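Local coordinates for type II secretion pathway related protein (Escherichia coli, PDB 3SOL) that probably acts as the pilotin of a type II secretion system, a lipoprotein that helps bring the secretin to the outer membrane, at residues Met10-Ser15 and Asp61-Arg66. Numbering follows the deposited sequence.
Sequences MASIVS and DDIYVR
Ile-63 reaches across to Ala-11, Ser-12 and Ser-15 where two helices of this all-helical pilotin (PulS/OutS family) cross, helix 5-23 against helix 53-69. Their local axes approach to 8.7 Å at a crossing angle of -57°, and Ala-11, Ser-12 and Ser-15 form the small-residue surface on which the isoleucine packs. Earlier in the second segment, Asp-61 turns its carboxylate to a salt bridge with Arg-18, further along helix 5-23. Ile-63 then contributes most of what the second segment buries here, through both its branches. The long one has CG1 beside the backbone N (chi1 -67°) and an extended end, which carries Ile-63 CD1 to 3.7 Å from Ala-11 CB. The same methyl lies beside Ser-12 OG, whose hydrogen bond goes to Glu-8 O one turn back. The short branch, Ile-63 CG2, comes within 3.2 Å of Ser-15 OG, a tight methyl-to-hydroxyl approach. That hydroxyl, set between the backbone N and the carbonyl carbon (chi1 59°), turns back onto its own helix, with Ala-11 O and Ser-12 O both in reach as acceptors. Carbonyls of its own helix can therefore satisfy the serine hydroxyl while Ile-63 CG2 packs against it. Next in sequence, Tyr-64 brings its backbone nearest the first segment, its CA 5.3 Å from Ser-15 CA. Its ring extends along helix 5-23, where Arg-18 makes a cation-pi contact and Arg-23 NE hydrogen-bonds to OH. At the near end of the ring, Ser-15 O meets the edge in plane, 3.8 Å from Tyr-64 CD1.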
loop_
_atom_site.group_PDB
_atom_site.type_symbol
_atom_site.label_atom_id
_atom_site.label_comp_id
_atom_site.label_asym_id
_atom_site.label_seq_id
_atom_site.Cartn_x
_atom_site.Cartn_y
_atom_site.Cartn_z
ATOM N N MET A 10 3.771 -6.585 1.512
ATOM C CA MET A 10 4.137 -5.171 1.542
ATOM C C MET A 10 3.650 -4.431 0.300
ATOM O O MET A 10 3.119 -3.352 0.422
ATOM C CB MET A 10 5.656 -4.979 1.674
ATOM C CG MET A 10 6.255 -5.344 3.048
ATOM S SD MET A 10 5.417 -4.602 4.481
ATOM C CE MET A 10 5.079 -2.958 3.869
ATOM N N ALA A 11 3.827 -5.021 -0.881
ATOM C CA ALA A 11 3.407 -4.390 -2.134
ATOM C C ALA A 11 1.894 -4.178 -2.178
ATOM O O ALA A 11 1.424 -3.163 -2.670
ATOM C CB ALA A 11 3.861 -5.203 -3.328
ATOM N N SER A 12 1.141 -5.131 -1.645
ATOM C CA SER A 12 -0.320 -5.031 -1.602
ATOM C C SER A 12 -0.807 -3.893 -0.718
ATOM O O SER A 12 -1.739 -3.156 -1.087
ATOM C CB SER A 12 -0.912 -6.349 -1.126
ATOM O OG SER A 12 -0.594 -7.374 -2.054
ATOM N N ILE A 13 -0.169 -3.736 0.439
ATOM C CA ILE A 13 -0.464 -2.630 1.337
ATOM C C ILE A 13 -0.165 -1.277 0.680
ATOM O O ILE A 13 -0.975 -0.347 0.760
ATOM C CB ILE A 13 0.330 -2.758 2.649
ATOM C CG1 ILE A 13 -0.222 -3.938 3.467
ATOM C CG2 ILE A 13 0.223 -1.483 3.443
ATOM C CD1 ILE A 13 0.752 -4.517 4.481
ATOM N N VAL A 14 0.995 -1.167 0.035
ATOM C CA VAL A 14 1.386 0.072 -0.657
ATOM C C VAL A 14 0.456 0.399 -1.849
ATOM O O VAL A 14 0.066 1.552 -2.026
ATOM C CB VAL A 14 2.877 0.022 -1.057
ATOM C CG1 VAL A 14 3.240 1.138 -2.041
ATOM C CG2 VAL A 14 3.756 0.103 0.205
ATOM N N SER A 15 0.076 -0.607 -2.646
ATOM C CA SER A 15 -0.818 -0.367 -3.802
ATOM C C SER A 15 -2.221 0.033 -3.363
ATOM O O SER A 15 -2.849 0.881 -3.983
ATOM C CB SER A 15 -0.918 -1.593 -4.708
ATOM O OG SER A 15 -1.399 -2.680 -3.949
ATOM N N ASP A 61 3.134 -1.238 -8.314
ATOM C CA ASP A 61 2.677 -0.705 -9.610
ATOM C C ASP A 61 1.864 -1.740 -10.380
ATOM O O ASP A 61 0.817 -1.432 -10.945
ATOM C CB ASP A 61 3.858 -0.264 -10.488
ATOM C CG ASP A 61 4.556 0.998 -9.972
ATOM O OD1 ASP A 61 4.001 1.697 -9.093
ATOM O OD2 ASP A 61 5.668 1.291 -10.470
ATOM N N ASP A 62 2.361 -2.973 -10.399
ATOM C CA ASP A 62 1.710 -4.055 -11.134
ATOM C C ASP A 62 0.392 -4.466 -10.488
ATOM O O ASP A 62 -0.597 -4.710 -11.184
ATOM C CB ASP A 62 2.638 -5.258 -11.211
ATOM C CG ASP A 62 3.842 -5.019 -12.108
ATOM O OD1 ASP A 62 3.796 -4.133 -12.997
ATOM O OD2 ASP A 62 4.838 -5.738 -11.922
ATOM N N ILE A 63 0.378 -4.527 -9.156
ATOM C CA ILE A 63 -0.837 -4.804 -8.407
ATOM C C ILE A 63 -1.858 -3.699 -8.633
ATOM O O ILE A 63 -3.044 -3.971 -8.816
ATOM C CB ILE A 63 -0.567 -4.952 -6.895
ATOM C CG1 ILE A 63 0.279 -6.208 -6.626
ATOM C CG2 ILE A 63 -1.883 -5.035 -6.126
ATOM C CD1 ILE A 63 0.893 -6.257 -5.248
ATOM N N TYR A 64 -1.400 -2.453 -8.641
ATOM C CA TYR A 64 -2.313 -1.337 -8.811
ATOM C C TYR A 64 -3.102 -1.448 -10.114
ATOM O O TYR A 64 -4.316 -1.213 -10.141
ATOM C CB TYR A 64 -1.535 -0.036 -8.786
ATOM C CG TYR A 64 -2.403 1.205 -8.860
ATOM C CD1 TYR A 64 -3.038 1.694 -7.728
ATOM C CD2 TYR A 64 -2.570 1.892 -10.058
ATOM C CE1 TYR A 64 -3.815 2.842 -7.779
ATOM C CE2 TYR A 64 -3.349 3.041 -10.118
ATOM C CZ TYR A 64 -3.965 3.505 -8.965
ATOM O OH TYR A 64 -4.743 4.633 -8.996
ATOM N N VAL A 65 -2.412 -1.805 -11.190
ATOM C CA VAL A 65 -3.068 -1.999 -12.475
ATOM C C VAL A 65 -4.151 -3.070 -12.377
ATOM O O VAL A 65 -5.268 -2.877 -12.871
ATOM C CB VAL A 65 -2.070 -2.370 -13.553
ATOM C CG1 VAL A 65 -2.805 -2.803 -14.827
ATOM C CG2 VAL A 65 -1.131 -1.197 -13.808
ATOM N N ARG A 66 -3.839 -4.180 -11.721
ATOM C CA ARG A 66 -4.829 -5.232 -11.530
ATOM C C ARG A 66 -6.020 -4.722 -10.726
ATOM O O ARG A 66 -7.161 -5.041 -11.063
ATOM C CB ARG A 66 -4.222 -6.477 -10.871
ATOM C CG ARG A 66 -3.103 -7.090 -11.678
ATOM C CD ARG A 66 -2.911 -8.567 -11.378
ATOM N NE ARG A 66 -2.481 -8.846 -10.006
ATOM C CZ ARG A 66 -1.213 -8.857 -9.576
ATOM N NH1 ARG A 66 -0.196 -8.568 -10.391
ATOM N NH2 ARG A 66 -0.958 -9.150 -8.300
#